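Local coordinates for phosphoserine aminotransferase (Bacillus alcalophilus, PDB 1W23), which catalyses the reversible, pyridoxal-phosphate-dependent transamination between phosphoserine and 2-oxoglutarate that yields 3-phosphohydroxypyruvate and glutamate in serine biosynthesis, at residues Asp176-Pro181 / Lys196-Ser201. Residues are numbered along the deposited sequence; the frame is centred on the assembly and turned at random. Where two conformers were deposited one is given.
Sequences DILSRP and KNLGPS. With PLP (pyridoxal-5'-phosphate), chain J.
Asn197 reaches across to the backbone of Ile177, its ND2 giving a hydrogen bond of 2.9 Å to Ile177 O. Asn197 ND2 approaches from above the carbonyl plane, 42° out of it, and also rests 3.6 Å from Ser179 CB. An asparagine suits this buried place because its two ends do different work: OD1 accepts from the backbone N of Asn339, whose own side chain binds Leu178 O. A leucine here would probably leave both Ile177 O and the Asn339 N-H without their partner. Beside this polar link, Leu198 meets two apolar side chains at about right angles: CD1 lies 3.7 Å from Ile177 CG2, while CD2 touches Leu178 CB at 4.0 Å. With CG anti to its carbonyl carbon (chi1 -57°), Leu198 carries its branch point toward the turn, and the fork at CG then gives one methyl to each neighbour.

Behind these contacts, a type II turn from Asp176 to Ser179 presents Ile177 O. Asp176 O takes both Ser179 N and Ser179 OG, the hydroxyl lying in the carbonyl plane at 2.7 Å. The Asp176 carboxylate pairs with Arg180 and is also held by Ser149 and Gln157. Preceding Asn197, Lys196 sends its chain away to PLP, where NZ is covalently joined to C4A. The contact thus ties the loops flanking strand 189-193 together behind the cofactor lysine, in the seven-stranded large domain of a fold-type I aminotransferase.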
ATOM      1  N   ASP A 176       4.518  18.543   3.401  1.00  8.66           N
ATOM      2  CA  ASP A 176       5.680  19.378   3.111  1.00  8.77           C
ATOM      3  C   ASP A 176       7.017  18.678   3.251  1.00  8.69           C
ATOM      4  O   ASP A 176       8.056  19.345   3.079  1.00  9.05           O
ATOM      5  CB  ASP A 176       5.693  20.691   3.904  1.00  8.83           C
ATOM      6  CG  ASP A 176       6.035  20.546   5.387  1.00  9.22           C
ATOM      7  OD1 ASP A 176       6.136  19.369   5.839  1.00  9.40           O
ATOM      8  OD2 ASP A 176       6.174  21.605   6.050  1.00 10.13           O
ATOM      9  N   ILE A 177       7.076  17.376   3.426  1.00  8.76           N
ATOM     10  CA  ILE A 177       8.401  16.717   3.530  1.00  9.05           C
ATOM     11  C   ILE A 177       9.205  16.936   2.241  1.00  8.72           C
ATOM     12  O   ILE A 177       8.722  16.805   1.138  1.00  9.03           O
ATOM     13  CB  ILE A 177       8.233  15.218   3.812  1.00  9.72           C
ATOM     14  CG1 ILE A 177       9.560  14.561   4.142  0.55 10.92           C
ATOM     15  CG2 ILE A 177       7.449  14.499   2.701  1.00 10.48           C
ATOM     16  CD1 ILE A 177       9.470  13.177   4.760  0.55 11.82           C
ATOM     17  N   LEU A 178      10.477  17.251   2.441  1.00  9.22           N
ATOM     18  CA  LEU A 178      11.426  17.431   1.316  1.00  9.39           C
ATOM     19  C   LEU A 178      10.988  18.488   0.328  1.00  9.01           C
ATOM     20  O   LEU A 178      11.298  18.464  -0.849  1.00  9.68           O
ATOM     21  CB  LEU A 178      11.772  16.094   0.654  1.00 10.34           C
ATOM     22  CG  LEU A 178      12.989  16.018  -0.233  1.00 17.00           C
ATOM     23  CD1 LEU A 178      14.154  16.871   0.153  1.00 13.32           C
ATOM     24  CD2 LEU A 178      13.402  14.542  -0.417  1.00 16.77           C
ATOM     25  N   SER A 179      10.366  19.552   0.901  1.00  9.40           N
ATOM     26  CA  SER A 179      10.115  20.795   0.170  1.00  9.41           C
ATOM     27  C   SER A 179      11.130  21.898   0.496  1.00  9.32           C
ATOM     28  O   SER A 179      11.052  22.978  -0.080  1.00  9.67           O
ATOM     29  CB  SER A 179       8.715  21.309   0.477  1.00  9.74           C
ATOM     30  OG  SER A 179       8.565  21.636   1.845  1.00  9.99           O
ATOM     31  N   ARG A 180      12.021  21.588   1.417  1.00  9.97           N
ATOM     32  CA  ARG A 180      12.994  22.520   1.989  1.00 10.30           C
ATOM     33  C   ARG A 180      13.958  21.731   2.832  1.00 10.85           C
ATOM     34  O   ARG A 180      13.669  20.602   3.227  1.00 11.16           O
ATOM     35  CB  ARG A 180      12.285  23.611   2.814  1.00 10.58           C
ATOM     36  CG  ARG A 180      11.340  23.051   3.868  1.00 10.64           C
ATOM     37  CD  ARG A 180      10.514  24.159   4.512  1.00 10.98           C
ATOM     38  NE  ARG A 180       9.587  23.521   5.474  1.00 10.90           N
ATOM     39  CZ  ARG A 180       8.904  24.199   6.402  1.00 10.91           C
ATOM     40  NH1 ARG A 180       8.966  25.538   6.505  1.00 11.31           N
ATOM     41  NH2 ARG A 180       8.130  23.523   7.279  1.00 10.87           N
ATOM     42  N   PRO A 181      15.098  22.328   3.196  1.00 11.02           N
ATOM     43  CA  PRO A 181      15.987  21.635   4.144  1.00 11.74           C
ATOM     44  C   PRO A 181      15.316  21.420   5.491  1.00 11.79           C
ATOM     45  O   PRO A 181      14.450  22.192   5.897  1.00 13.57           O
ATOM     46  CB  PRO A 181      17.203  22.583   4.244  1.00 14.36           C
ATOM     47  CG  PRO A 181      17.173  23.348   2.944  1.00 13.65           C
ATOM     48  CD  PRO A 181      15.668  23.594   2.739  1.00 12.33           C
ATOM     49  N   LYS A 196       2.164  13.397  -1.840  1.00 19.71           N
ATOM     50  CA  LYS A 196       2.179  14.883  -2.019  1.00 23.58           C
ATOM     51  C   LYS A 196       3.510  15.319  -2.596  1.00 23.29           C
ATOM     52  O   LYS A 196       3.449  15.963  -3.659  1.00 31.38           O
ATOM     53  CB  LYS A 196       1.809  15.536  -0.689  1.00 25.56           C
ATOM     54  CG  LYS A 196       0.352  15.559  -0.355  1.00 31.66           C
ATOM     55  CD  LYS A 196      -0.172  14.980   0.963  1.00 37.30           C
ATOM     56  CE  LYS A 196      -1.665  14.774   0.960  1.00 34.04           C
ATOM     57  NZ  LYS A 196      -2.360  14.419   2.314  1.00 32.98           N
ATOM     58  N   ASN A 197       4.664  15.054  -2.020  1.00 18.78           N
ATOM     59  CA  ASN A 197       5.967  15.480  -2.490  1.00 21.84           C
ATOM     60  C   ASN A 197       6.948  14.396  -2.842  1.00 20.01           C
ATOM     61  O   ASN A 197       8.060  14.726  -3.312  1.00 27.83           O
ATOM     62  CB  ASN A 197       6.682  16.293  -1.409  1.00 21.45           C
ATOM     63  CG  ASN A 197       6.428  17.722  -1.570  1.00 11.92           C
ATOM     64  OD1 ASN A 197       5.978  18.249  -2.589  1.00 13.75           O
ATOM     65  ND2 ASN A 197       6.897  18.324  -0.515  1.00 25.38           N
ATOM     66  N   LEU A 198       6.525  13.126  -2.617  1.00 17.89           N
ATOM     67  CA  LEU A 198       7.523  12.116  -2.831  1.00 20.95           C
ATOM     68  C   LEU A 198       7.212  11.095  -3.891  1.00 21.18           C
ATOM     69  O   LEU A 198       8.125  10.422  -4.348  1.00 22.58           O
ATOM     70  CB  LEU A 198       7.830  11.425  -1.525  1.00 17.58           C
ATOM     71  CG  LEU A 198       8.298  12.325  -0.394  1.00 19.28           C
ATOM     72  CD1 LEU A 198       8.568  11.470   0.844  1.00 23.99           C
ATOM     73  CD2 LEU A 198       9.524  13.126  -0.809  1.00 29.66           C
ATOM     74  N   GLY A 199       5.962  10.953  -4.273  1.00 24.83           N
ATOM     75  CA  GLY A 199       5.793   9.714  -5.079  1.00 20.82           C
ATOM     76  C   GLY A 199       4.273   9.517  -5.130  1.00 15.58           C
ATOM     77  O   GLY A 199       3.476  10.311  -4.661  1.00 24.79           O
ATOM     78  N   PRO A 200       3.919   8.415  -5.625  1.00 13.88           N
ATOM     79  CA  PRO A 200       2.508   8.049  -5.647  1.00 14.26           C
ATOM     80  C   PRO A 200       2.104   7.466  -4.276  1.00 10.78           C
ATOM     81  O   PRO A 200       2.795   7.275  -3.359  1.00 17.72           O
ATOM     82  CB  PRO A 200       2.374   7.051  -6.813  1.00 14.67           C
ATOM     83  CG  PRO A 200       3.680   6.307  -6.745  1.00 18.93           C
ATOM     84  CD  PRO A 200       4.666   7.438  -6.498  1.00 20.57           C
ATOM     85  N   SER A 201       0.800   7.294  -4.192  1.00 11.83           N
ATOM     86  CA  SER A 201       0.223   6.679  -3.003  1.00  9.89           C
ATOM     87  C   SER A 201       0.561   5.231  -2.860  1.00 10.53           C
ATOM     88  O   SER A 201       0.887   4.564  -3.841  1.00 17.69           O
ATOM     89  CB  SER A 201      -1.308   6.869  -3.062  1.00 15.92           C
ATOM     90  OG  SER A 201      -1.815   6.044  -4.085  1.00 30.67           O
TER
HETATM   91  N1  PLP J1367      -1.737  14.049   7.286  1.00  8.51           N
HETATM   92  C2  PLP J1367      -1.666  15.100   6.388  1.00  8.34           C
HETATM   93  C2A PLP J1367      -0.961  16.322   6.847  1.00 10.14           C
HETATM   94  C3  PLP J1367      -2.229  14.968   5.129  1.00  9.86           C
HETATM   95  O3  PLP J1367      -2.139  15.957   4.268  1.00 11.51           O
HETATM   96  C4  PLP J1367      -2.905  13.745   4.769  1.00 10.95           C
HETATM   97  C4A PLP J1367      -3.441  13.598   3.390  1.00 21.32           C
HETATM   98  C5  PLP J1367      -2.941  12.701   5.708  1.00  9.55           C
HETATM   99  C6  PLP J1367      -2.374  12.892   6.958  1.00  8.90           C
HETATM  100  C5A PLP J1367      -3.643  11.400   5.445  1.00 11.59           C
HETATM  101  O4P PLP J1367      -2.770  10.556   4.607  1.00  9.59           O
HETATM  102  P   PLP J1367      -3.323   9.106   4.099  1.00  8.60           P
HETATM  103  O1P PLP J1367      -4.524   9.381   3.247  1.00  8.88           O
HETATM  104  O2P PLP J1367      -3.671   8.306   5.346  1.00  9.14           O
HETATM  105  O3P PLP J1367      -2.101   8.561   3.379  1.00 10.00           O